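ATP-dependent DNA helicase (Mycobacterium smegmatis, PDB 5V9X) couples ATP hydrolysis to 3'-to-5' movement along single-stranded DNA, its tracking strand, and unwinds RNA:DNA hybrids as a member of the Lhr helicase family. Local coordinates at residues F296-R301 and L410-R415; L428-K431 and D435-G438; V441-M446 and Q653-A658. One frame throughout, in Å; residues are numbered along the deposited sequence.

Contact 1: residues F296-R301 and L410-R415; sequences FANSRR and LQRVGR. With ANP (phosphoaminophosphonic acid-adenylate ester), chain C; nucleotides of chain B.
Motif VI of the superfamily 2 helicases, read here as QRVGRAGH, provides Arg-412 and Arg-415, and both meet Phe-296, at the end of strand 292-296 in the second RecA-like domain, Arg-412 over the ring face and Arg-415 at its edge. The aliphatic part of Arg-412 does the covering: CG sits 3.8 Å from the ring centroid, only 10° off the normal, a CH-pi contact, while CB comes within 3.5 Å of CE2 of Phe-296. Extended from CG to NE, the arginine runs across the ring and carries its guanidinium beyond it to Asn-298. There NH1 of Arg-412 donates to OD1 of Asn-298 over 3.1 Å, nearly straight and in the guanidinium plane, although the amide itself is turned 59° from that plane. Gln-399 joins both groups, accepting from NH1 of Arg-412 and donating to OD1 of Asn-298. Arg-415 folds back at chi2 and chi3; its CG stands 4.3 Å from CZ of Phe-296. NE of Arg-415 donates to the backbone O of Gln-411 at 2.8 Å, and NH2 shares that acceptor. NH1 and NH2 together hold O1G of the ATP analogue, NH2 at 2.7 Å, consistent with an arginine finger. At the other end, the backbone N of Arg-300 donates to OP1 of DC7 of chain B over 2.9 Å, and its side chain reaches another phosphate of the strand. Side chains and short pieces of backbone thus link the gamma-phosphate site to a grip on DNA, a plausible but inferred route for coupling the two.

Contact 2: residues L428-K431 and D435-G438; sequences LFPK and DLIG. With nucleotides of chain B.
A carboxylate held between two backbone amides is the striking feature here: OD2 of Asp-435 accepts from the backbone N of Lys-431 at 2.8 Å, while its OD1 takes the amide N of Ala-402, in the loop after strand 394-400. The Lys-431 bond is nearly straight, with an N-H...O angle of 172°, and reaches OD2 on the anti side, 24° out of the carboxylate plane. Asp-435 stands in the first turn of helix 433-448, and with CG anti to its own N (chi1 -171°) the acid swings back toward the chain that has just left strand 424-429. The buried acid therefore has a backbone donor at each oxygen, and two neighbouring loops are pinned to one helix. Beside this polar link, Pro-430 lays its ring against the helix: CB is 3.6 Å from CA of Leu-436, and CG meets the CD1 methyl of the same leucine. Both residues also touch Val-260, so proline and leucine share the apolar layer between the helix and strand 256-262. Lys-431 takes a different course. Its backbone is tied to Asp-435, yet the side chain, bent at chi3, leads off to the DNA, where NZ donates to OP1 of DC4 of chain B at 3.1 Å and more weakly to O3' of DC3 of chain B. NZ is 6.5 Å from OD2 of Asp-435, so the two are not paired; Glu-401 is a long, weak ion-pair partner instead. The arrangement is a tight strand-to-helix connection at the end of a parallel strand in a RecA-like domain, with Lys-431 turned to the bound DNA strand.

Contact 3: residues V441-M446 and Q653-A658; sequences VTVQRM and QKMGFA
Met-655 and Gln-444 cross at a slant, the extended thioether reaching in from the chain after helix 645-653 and the glutamine rising off helix 433-448. The touching end of the methionine is CE, which lies 3.4 Å from OE1 of Gln-444 and 3.8 Å from its CB, so that the methyl rests alongside the glutamine rather than against the amide alone. OE1 has its polar partner in NH1 of Arg-651, a bond consistent with the way the amide is turned. Val-443 approaches from the preceding position on the helix. Its CG1, set anti to the backbone N (chi1 167°), points at the backbone of Met-655, 3.3 Å from the carbonyl O and 4.1 Å from CB. That backbone belongs to a Schellman motif: Gly-656, just past the helix and with a positive phi of 84°, completes it and leads into strand 657-659, which forms one edge of the parallel sheet of the second RecA-like domain, next to strand 256-262. Across the same junction, NE2 of Gln-447 donates to the carbonyl O of Lys-654. Phe-636 of helix 627-640 packs on both Met-655 and Gln-444.

How the contacts relate
All three contacts gather round the seven-stranded parallel sheet of the second RecA-like domain and follow in series along the chain. Contact 1 leads from strand 292-296 to helix 406-413; strand 424-429 and helix 433-448 come next and carry contact 2, its centre 14 Å from that of contact 1. Contact 3 uses the same helix further along, its centre 11 Å from that of contact 2 and 17 Å from that of contact 1, and brings in chain some 207 residues further on, the turn leading into edge strand 657-659. Met-446 joins it to Leu-410 and Val-413 of contact 1, while Leu-428 meets Val-443. DNA is gripped at contacts 1 and 2, the ATP analogue at contact 1.

Contact 1: residues F296-R301 and L410-R415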
loop_
_atom_site.group_PDB
_atom_site.type_symbol
_atom_site.label_atom_id
_atom_site.label_comp_id
_atom_site.label_asym_id
_atom_site.label_seq_id
_atom_site.Cartn_x
_atom_site.Cartn_y
_atom_site.Cartn_z
ATOM N N PHE A 296 2.975 -14.148 6.635
ATOM C CA PHE A 296 2.185 -13.088 6.024
ATOM C C PHE A 296 1.274 -13.669 4.951
ATOM O O PHE A 296 1.729 -14.402 4.067
ATOM C CB PHE A 296 3.078 -12.002 5.422
ATOM C CG PHE A 296 3.642 -11.046 6.435
ATOM C CD1 PHE A 296 2.834 -10.089 7.030
ATOM C CD2 PHE A 296 4.984 -11.093 6.786
ATOM C CE1 PHE A 296 3.349 -9.200 7.965
ATOM C CE2 PHE A 296 5.506 -10.208 7.719
ATOM C CZ PHE A 296 4.687 -9.261 8.310
ATOM N N ALA A 297 -0.012 -13.337 5.036
ATOM C CA ALA A 297 -1.001 -13.694 4.031
ATOM C C ALA A 297 -1.560 -12.421 3.415
ATOM O O ALA A 297 -1.737 -11.413 4.106
ATOM C CB ALA A 297 -2.130 -14.533 4.636
ATOM N N ASN A 298 -1.840 -12.467 2.114
ATOM C CA ASN A 298 -2.276 -11.285 1.380
ATOM C C ASN A 298 -3.769 -11.001 1.520
ATOM O O ASN A 298 -4.293 -10.164 0.777
ATOM C CB ASN A 298 -1.905 -11.420 -0.101
ATOM C CG ASN A 298 -0.406 -11.342 -0.335
ATOM O OD1 ASN A 298 0.346 -10.896 0.532
ATOM N ND2 ASN A 298 0.034 -11.768 -1.513
ATOM N N SER A 299 -4.465 -11.662 2.441
ATOM C CA SER A 299 -5.858 -11.337 2.714
ATOM C C SER A 299 -6.194 -11.794 4.125
ATOM O O SER A 299 -5.488 -12.616 4.716
ATOM C CB SER A 299 -6.807 -11.980 1.695
ATOM O OG SER A 299 -6.933 -13.373 1.918
ATOM N N ARG A 300 -7.285 -11.242 4.659
ATOM C CA ARG A 300 -7.713 -11.617 6.002
ATOM C C ARG A 300 -8.280 -13.031 6.028
ATOM O O ARG A 300 -7.993 -13.803 6.950
ATOM C CB ARG A 300 -8.742 -10.617 6.525
ATOM C CG ARG A 300 -8.216 -9.196 6.678
ATOM C CD ARG A 300 -9.268 -8.292 7.303
ATOM N NE ARG A 300 -10.406 -8.071 6.414
ATOM C CZ ARG A 300 -10.680 -6.909 5.827
ATOM N NH1 ARG A 300 -9.903 -5.856 6.042
ATOM N NH2 ARG A 300 -11.734 -6.797 5.032
ATOM N N ARG A 301 -9.086 -13.391 5.024
ATOM C CA ARG A 301 -9.673 -14.728 4.990
ATOM C C ARG A 301 -8.596 -15.804 4.919
ATOM O O ARG A 301 -8.709 -16.847 5.573
ATOM C CB ARG A 301 -10.642 -14.854 3.814
ATOM C CG ARG A 301 -12.050 -14.354 4.116
ATOM C CD ARG A 301 -12.988 -14.556 2.934
ATOM N NE ARG A 301 -12.631 -13.711 1.796
ATOM C CZ ARG A 301 -13.245 -13.741 0.617
ATOM N NH1 ARG A 301 -14.255 -14.577 0.410
ATOM N NH2 ARG A 301 -12.849 -12.934 -0.358
ATOM N N LEU A 410 10.630 -6.382 1.402
ATOM C CA LEU A 410 11.756 -5.956 2.226
ATOM C C LEU A 410 11.300 -5.511 3.608
ATOM O O LEU A 410 12.030 -5.693 4.590
ATOM C CB LEU A 410 12.516 -4.826 1.534
ATOM C CG LEU A 410 13.401 -5.209 0.349
ATOM C CD1 LEU A 410 13.863 -3.968 -0.390
ATOM C CD2 LEU A 410 14.593 -6.023 0.825
ATOM N N GLN A 411 10.110 -4.918 3.704
ATOM C CA GLN A 411 9.596 -4.505 5.005
ATOM C C GLN A 411 9.101 -5.698 5.814
ATOM O O GLN A 411 9.350 -5.779 7.023
ATOM C CB GLN A 411 8.480 -3.476 4.820
ATOM C CG GLN A 411 8.960 -2.126 4.305
ATOM C CD GLN A 411 9.702 -1.320 5.360
ATOM O OE1 GLN A 411 9.900 -1.778 6.490
ATOM N NE2 GLN A 411 10.114 -0.110 4.996
ATOM N N ARG A 412 8.415 -6.638 5.161
ATOM C CA ARG A 412 7.879 -7.799 5.864
ATOM C C ARG A 412 9.000 -8.689 6.389
ATOM O O ARG A 412 9.050 -9.008 7.581
ATOM C CB ARG A 412 6.942 -8.582 4.940
ATOM C CG ARG A 412 5.629 -7.866 4.664
ATOM C CD ARG A 412 4.686 -8.706 3.822
ATOM N NE ARG A 412 3.510 -7.942 3.417
ATOM C CZ ARG A 412 2.501 -8.437 2.707
ATOM N NH1 ARG A 412 2.517 -9.706 2.321
ATOM N NH2 ARG A 412 1.474 -7.663 2.384
ATOM N N VAL A 413 9.914 -9.103 5.507
ATOM C CA VAL A 413 11.031 -9.944 5.934
ATOM C C VAL A 413 11.877 -9.225 6.978
ATOM O O VAL A 413 12.496 -9.866 7.837
ATOM C CB VAL A 413 11.870 -10.374 4.713
ATOM C CG1 VAL A 413 13.123 -11.130 5.145
ATOM C CG2 VAL A 413 11.032 -11.234 3.773
ATOM N N GLY A 414 11.894 -7.891 6.945
ATOM C CA GLY A 414 12.643 -7.123 7.924
ATOM C C GLY A 414 12.209 -7.345 9.359
ATOM O O GLY A 414 12.989 -7.072 10.277
ATOM N N ARG A 415 10.983 -7.833 9.578
ATOM C CA ARG A 415 10.527 -8.109 10.938
ATOM C C ARG A 415 11.399 -9.157 11.618
ATOM O O ARG A 415 11.559 -9.131 12.843
ATOM C CB ARG A 415 9.068 -8.574 10.939
ATOM C CG ARG A 415 8.063 -7.613 10.309
ATOM C CD ARG A 415 8.306 -6.179 10.731
ATOM N NE ARG A 415 9.121 -5.466 9.756
ATOM C CZ ARG A 415 9.834 -4.381 10.030
ATOM N NH1 ARG A 415 9.844 -3.886 11.258
ATOM N NH2 ARG A 415 10.545 -3.797 9.075
HETATM P PG ANP C . 12.441 -0.595 10.876
HETATM O O1G ANP C . 11.861 -1.931 10.539
HETATM O O2G ANP C . 11.303 0.360 11.404
HETATM O O3G ANP C . 13.109 0.041 9.588
HETATM P PB ANP C . 14.249 0.662 12.552
HETATM O O1B ANP C . 13.121 1.662 12.935
HETATM O O2B ANP C . 15.077 1.228 11.450
HETATM N N3B ANP C . 13.599 -0.806 12.085
HETATM P PA ANP C . 14.507 0.226 15.219
HETATM O O1A ANP C . 13.226 -0.526 15.198
HETATM O O2A ANP C . 14.384 1.637 15.789
HETATM O O3A ANP C . 15.156 0.410 13.785
HETATM O "O5'" ANP C . 15.597 -0.596 16.019
HETATM C "C5'" ANP C . 15.992 -1.986 15.767
HETATM C "C4'" ANP C . 16.357 -2.637 17.078
HETATM O "O4'" ANP C . 17.706 -2.271 17.471
HETATM C "C3'" ANP C . 15.479 -2.195 18.241
HETATM O "O3'" ANP C . 15.466 -3.213 19.230
HETATM C "C2'" ANP C . 16.231 -0.975 18.772
HETATM O "O2'" ANP C . 15.732 -0.491 20.029
HETATM C "C1'" ANP C . 17.674 -1.474 18.648
HETATM N N9 ANP C . 18.704 -0.440 18.511
HETATM C C8 ANP C . 18.545 0.901 18.276
HETATM N N7 ANP C . 19.673 1.566 18.185
HETATM C C5 ANP C . 20.642 0.597 18.387
HETATM C C6 ANP C . 22.048 0.653 18.414
HETATM N N6 ANP C . 22.748 1.774 18.229
HETATM N N1 ANP C . 22.720 -0.501 18.642
HETATM C C2 ANP C . 22.022 -1.626 18.824
HETATM N N3 ANP C . 20.697 -1.799 18.822
HETATM C C4 ANP C . 20.061 -0.644 18.592
ATOM P P DC B 7 -8.223 -8.017 2.267
ATOM O OP1 DC B 7 -8.623 -9.294 2.895
ATOM O OP2 DC B 7 -9.254 -7.103 1.732
ATOM O "O5'" DC B 7 -7.336 -7.218 3.310
ATOM C "C5'" DC B 7 -5.992 -7.617 3.514
ATOM C "C4'" DC B 7 -5.135 -6.426 3.872
ATOM O "O4'" DC B 7 -4.900 -5.626 2.702
ATOM C "C3'" DC B 7 -5.768 -5.479 4.882
ATOM O "O3'" DC B 7 -5.242 -5.740 6.170
ATOM C "C2'" DC B 7 -5.383 -4.074 4.387
ATOM C "C1'" DC B 7 -4.560 -4.337 3.128
ATOM N N1 DC B 7 -4.850 -3.377 2.032
ATOM C C2 DC B 7 -3.895 -2.420 1.682
ATOM O O2 DC B 7 -2.815 -2.400 2.286
ATOM N N3 DC B 7 -4.177 -1.544 0.685
ATOM C C4 DC B 7 -5.355 -1.602 0.062
ATOM N N4 DC B 7 -5.590 -0.718 -0.914
ATOM C C5 DC B 7 -6.343 -2.568 0.412
ATOM C C6 DC B 7 -6.053 -3.426 1.392
#

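Contact 2: residues L428-K431 and D435-G438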
loop_
_atom_site.group_PDB
_atom_site.type_symbol
_atom_site.label_atom_id
_atom_site.label_comp_id
_atom_site.label_asym_id
_atom_site.label_seq_id
_atom_site.Cartn_x
_atom_site.Cartn_y
_atom_site.Cartn_z
ATOM N N LEU A 428 9.634 -17.628 0.904
ATOM C CA LEU A 428 8.467 -17.336 0.080
ATOM C C LEU A 428 7.897 -18.637 -0.467
ATOM O O LEU A 428 8.638 -19.468 -1.003
ATOM C CB LEU A 428 8.824 -16.393 -1.073
ATOM C CG LEU A 428 8.694 -14.881 -0.853
ATOM C CD1 LEU A 428 9.759 -14.356 0.099
ATOM C CD2 LEU A 428 8.751 -14.147 -2.184
ATOM N N PHE A 429 6.582 -18.810 -0.333
ATOM C CA PHE A 429 5.890 -19.979 -0.864
ATOM C C PHE A 429 5.012 -19.566 -2.035
ATOM O O PHE A 429 3.986 -18.900 -1.825
ATOM C CB PHE A 429 5.040 -20.650 0.217
ATOM C CG PHE A 429 5.828 -21.456 1.208
ATOM C CD1 PHE A 429 6.345 -20.863 2.347
ATOM C CD2 PHE A 429 6.039 -22.811 1.010
ATOM C CE1 PHE A 429 7.064 -21.605 3.266
ATOM C CE2 PHE A 429 6.758 -23.557 1.926
ATOM C CZ PHE A 429 7.271 -22.953 3.055
ATOM N N PRO A 430 5.362 -19.917 -3.269
ATOM C CA PRO A 430 4.441 -19.684 -4.386
ATOM C C PRO A 430 3.169 -20.504 -4.228
ATOM O O PRO A 430 3.189 -21.633 -3.731
ATOM C CB PRO A 430 5.245 -20.132 -5.611
ATOM C CG PRO A 430 6.671 -20.046 -5.184
ATOM C CD PRO A 430 6.678 -20.394 -3.728
ATOM N N LYS A 431 2.052 -19.917 -4.658
ATOM C CA LYS A 431 0.769 -20.608 -4.639
ATOM C C LYS A 431 0.541 -21.460 -5.879
ATOM O O LYS A 431 -0.104 -22.512 -5.788
ATOM C CB LYS A 431 -0.378 -19.599 -4.505
ATOM C CG LYS A 431 -0.488 -18.958 -3.131
ATOM C CD LYS A 431 -1.532 -17.846 -3.105
ATOM C CE LYS A 431 -2.929 -18.364 -3.393
ATOM N NZ LYS A 431 -3.958 -17.290 -3.288
ATOM N N ASP A 435 2.970 -17.909 -10.114
ATOM C CA ASP A 435 3.350 -17.213 -8.892
ATOM C C ASP A 435 4.802 -17.497 -8.529
ATOM O O ASP A 435 5.458 -16.658 -7.901
ATOM C CB ASP A 435 2.423 -17.614 -7.745
ATOM C CG ASP A 435 2.632 -16.768 -6.501
ATOM O OD1 ASP A 435 3.201 -15.662 -6.615
ATOM O OD2 ASP A 435 2.232 -17.214 -5.405
ATOM N N LEU A 436 5.317 -18.666 -8.920
ATOM C CA LEU A 436 6.717 -18.990 -8.665
ATOM C C LEU A 436 7.645 -17.983 -9.332
ATOM O O LEU A 436 8.649 -17.565 -8.743
ATOM C CB LEU A 436 7.017 -20.409 -9.144
ATOM C CG LEU A 436 8.471 -20.882 -9.175
ATOM C CD1 LEU A 436 9.079 -20.856 -7.785
ATOM C CD2 LEU A 436 8.558 -22.277 -9.776
ATOM N N ILE A 437 7.324 -17.581 -10.563
ATOM C CA ILE A 437 8.083 -16.522 -11.222
ATOM C C ILE A 437 7.935 -15.212 -10.458
ATOM O O ILE A 437 8.895 -14.442 -10.324
ATOM C CB ILE A 437 7.632 -16.376 -12.687
ATOM C CG1 ILE A 437 7.918 -17.663 -13.463
ATOM C CG2 ILE A 437 8.315 -15.186 -13.343
ATOM C CD1 ILE A 437 7.235 -17.722 -14.809
ATOM N N GLY A 438 6.735 -14.943 -9.939
ATOM C CA GLY A 438 6.526 -13.723 -9.175
ATOM C C GLY A 438 7.367 -13.670 -7.914
ATOM O O GLY A 438 7.961 -12.638 -7.595
ATOM P P DC B 3 -5.018 -25.023 -5.708
ATOM O OP1 DC B 3 -3.911 -25.620 -4.931
ATOM O OP2 DC B 3 -6.418 -25.236 -5.279
ATOM O "O5'" DC B 3 -4.744 -23.448 -5.810
ATOM C "C5'" DC B 3 -4.277 -22.742 -4.659
ATOM C "C4'" DC B 3 -4.452 -21.236 -4.806
ATOM O "O4'" DC B 3 -3.776 -20.770 -6.005
ATOM C "C3'" DC B 3 -5.898 -20.742 -4.909
ATOM O "O3'" DC B 3 -6.060 -19.556 -4.130
ATOM C "C2'" DC B 3 -6.048 -20.446 -6.401
ATOM C "C1'" DC B 3 -4.653 -19.950 -6.741
ATOM N N1 DC B 3 -4.307 -20.064 -8.187
ATOM C C2 DC B 3 -4.256 -18.913 -8.983
ATOM O O2 DC B 3 -4.504 -17.814 -8.472
ATOM N N3 DC B 3 -3.935 -19.036 -10.294
ATOM C C4 DC B 3 -3.672 -20.239 -10.808
ATOM N N4 DC B 3 -3.362 -20.311 -12.106
ATOM C C5 DC B 3 -3.720 -21.422 -10.012
ATOM C C6 DC B 3 -4.035 -21.288 -8.720
ATOM P P DC B 4 -6.856 -19.596 -2.734
ATOM O OP1 DC B 4 -6.492 -18.375 -1.981
ATOM O OP2 DC B 4 -6.632 -20.926 -2.128
ATOM O "O5'" DC B 4 -8.397 -19.479 -3.160
ATOM C "C5'" DC B 4 -8.900 -18.262 -3.713
ATOM C "C4'" DC B 4 -10.006 -18.541 -4.720
ATOM O "O4'" DC B 4 -9.589 -19.604 -5.593
ATOM C "C3'" DC B 4 -11.329 -19.007 -4.115
ATOM O "O3'" DC B 4 -12.245 -17.916 -4.041
ATOM C "C2'" DC B 4 -11.836 -20.100 -5.078
ATOM C "C1'" DC B 4 -10.730 -20.218 -6.131
ATOM N N1 DC B 4 -10.383 -21.630 -6.476
ATOM C C2 DC B 4 -11.024 -22.263 -7.549
ATOM O O2 DC B 4 -11.873 -21.640 -8.198
ATOM N N3 DC B 4 -10.694 -23.546 -7.846
ATOM C C4 DC B 4 -9.772 -24.183 -7.122
ATOM N N4 DC B 4 -9.480 -25.445 -7.452
ATOM C C5 DC B 4 -9.108 -23.554 -6.027
ATOM C C6 DC B 4 -9.441 -22.290 -5.743
#

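Contact 3: residues V441-M446 and Q653-A658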
loop_
_atom_site.group_PDB
_atom_site.type_symbol
_atom_site.label_atom_id
_atom_site.label_comp_id
_atom_site.label_asym_id
_atom_site.label_seq_id
_atom_site.Cartn_x
_atom_site.Cartn_y
_atom_site.Cartn_z
ATOM N N VAL A 441 11.313 -13.258 -9.019
ATOM C CA VAL A 441 11.662 -11.879 -9.352
ATOM C C VAL A 441 11.663 -11.015 -8.098
ATOM O O VAL A 441 12.528 -10.149 -7.923
ATOM C CB VAL A 441 10.704 -11.323 -10.422
ATOM C CG1 VAL A 441 10.981 -9.849 -10.675
ATOM C CG2 VAL A 441 10.832 -12.114 -11.713
ATOM N N THR A 442 10.706 -11.247 -7.198
ATOM C CA THR A 442 10.648 -10.473 -5.963
ATOM C C THR A 442 11.903 -10.687 -5.124
ATOM O O THR A 442 12.521 -9.723 -4.658
ATOM C CB THR A 442 9.396 -10.843 -5.171
ATOM O OG1 THR A 442 8.234 -10.543 -5.953
ATOM C CG2 THR A 442 9.342 -10.057 -3.873
ATOM N N VAL A 443 12.296 -11.948 -4.925
ATOM C CA VAL A 443 13.539 -12.240 -4.213
ATOM C C VAL A 443 14.722 -11.597 -4.923
ATOM O O VAL A 443 15.627 -11.046 -4.285
ATOM C CB VAL A 443 13.725 -13.763 -4.067
ATOM C CG1 VAL A 443 15.146 -14.097 -3.630
ATOM C CG2 VAL A 443 12.719 -14.327 -3.079
ATOM N N GLN A 444 14.724 -11.648 -6.257
ATOM C CA GLN A 444 15.808 -11.053 -7.030
ATOM C C GLN A 444 15.915 -9.555 -6.769
ATOM O O GLN A 444 17.000 -9.040 -6.472
ATOM C CB GLN A 444 15.585 -11.334 -8.516
ATOM C CG GLN A 444 16.591 -10.685 -9.441
ATOM C CD GLN A 444 16.255 -10.919 -10.899
ATOM O OE1 GLN A 444 16.610 -11.950 -11.473
ATOM N NE2 GLN A 444 15.557 -9.965 -11.507
ATOM N N ARG A 445 14.793 -8.837 -6.870
ATOM C CA ARG A 445 14.814 -7.393 -6.663
ATOM C C ARG A 445 15.122 -7.033 -5.214
ATOM O O ARG A 445 15.749 -5.998 -4.957
ATOM C CB ARG A 445 13.478 -6.782 -7.089
ATOM C CG ARG A 445 13.042 -7.133 -8.510
ATOM C CD ARG A 445 13.543 -6.126 -9.532
ATOM N NE ARG A 445 12.708 -4.927 -9.576
ATOM C CZ ARG A 445 12.945 -3.881 -10.360
ATOM N NH1 ARG A 445 13.997 -3.879 -11.166
ATOM N NH2 ARG A 445 12.132 -2.833 -10.336
ATOM N N MET A 446 14.691 -7.864 -4.259
ATOM C CA MET A 446 14.969 -7.588 -2.850
ATOM C C MET A 446 16.462 -7.646 -2.558
ATOM O O MET A 446 16.983 -6.830 -1.787
ATOM C CB MET A 446 14.226 -8.581 -1.957
ATOM C CG MET A 446 12.727 -8.404 -1.903
ATOM S SD MET A 446 11.928 -9.847 -1.166
ATOM C CE MET A 446 12.532 -9.743 0.517
ATOM N N GLN A 653 19.923 -20.879 -7.409
ATOM C CA GLN A 653 20.437 -21.090 -6.060
ATOM C C GLN A 653 20.832 -19.789 -5.371
ATOM O O GLN A 653 20.747 -19.701 -4.140
ATOM C CB GLN A 653 21.623 -22.055 -6.090
ATOM C CG GLN A 653 21.216 -23.501 -6.332
ATOM C CD GLN A 653 20.127 -23.973 -5.380
ATOM O OE1 GLN A 653 20.121 -23.627 -4.196
ATOM N NE2 GLN A 653 19.195 -24.766 -5.896
ATOM N N LYS A 654 21.259 -18.776 -6.123
ATOM C CA LYS A 654 21.505 -17.474 -5.514
ATOM C C LYS A 654 20.215 -16.718 -5.217
ATOM O O LYS A 654 20.276 -15.583 -4.729
ATOM C CB LYS A 654 22.428 -16.632 -6.402
ATOM C CG LYS A 654 22.076 -16.638 -7.876
ATOM C CD LYS A 654 23.180 -15.993 -8.698
ATOM C CE LYS A 654 24.501 -16.729 -8.519
ATOM N NZ LYS A 654 25.572 -16.163 -9.386
ATOM N N MET A 655 19.060 -17.317 -5.502
ATOM C CA MET A 655 17.776 -16.829 -5.024
ATOM C C MET A 655 17.257 -17.610 -3.829
ATOM O O MET A 655 16.240 -17.217 -3.246
ATOM C CB MET A 655 16.733 -16.883 -6.144
ATOM C CG MET A 655 16.971 -15.882 -7.245
ATOM S SD MET A 655 15.844 -16.097 -8.627
ATOM C CE MET A 655 16.474 -14.834 -9.723
ATOM N N GLY A 656 17.921 -18.701 -3.455
ATOM C CA GLY A 656 17.459 -19.518 -2.353
ATOM C C GLY A 656 16.411 -20.540 -2.716
ATOM O O GLY A 656 15.683 -20.999 -1.830
ATOM N N PHE A 657 16.301 -20.903 -3.994
ATOM C CA PHE A 657 15.362 -21.937 -4.419
ATOM C C PHE A 657 15.583 -23.216 -3.623
ATOM O O PHE A 657 16.719 -23.667 -3.451
ATOM C CB PHE A 657 15.527 -22.215 -5.916
ATOM C CG PHE A 657 14.778 -21.258 -6.807
ATOM C CD1 PHE A 657 14.716 -19.906 -6.509
ATOM C CD2 PHE A 657 14.151 -21.714 -7.956
ATOM C CE1 PHE A 657 14.030 -19.032 -7.332
ATOM C CE2 PHE A 657 13.467 -20.845 -8.783
ATOM C CZ PHE A 657 13.407 -19.503 -8.470
ATOM N N ALA A 658 14.490 -23.797 -3.132
ATOM C CA ALA A 658 14.578 -24.989 -2.302
ATOM C C ALA A 658 13.367 -25.876 -2.548
ATOM O O ALA A 658 12.331 -25.427 -3.045
ATOM C CB ALA A 658 14.686 -24.631 -0.814
#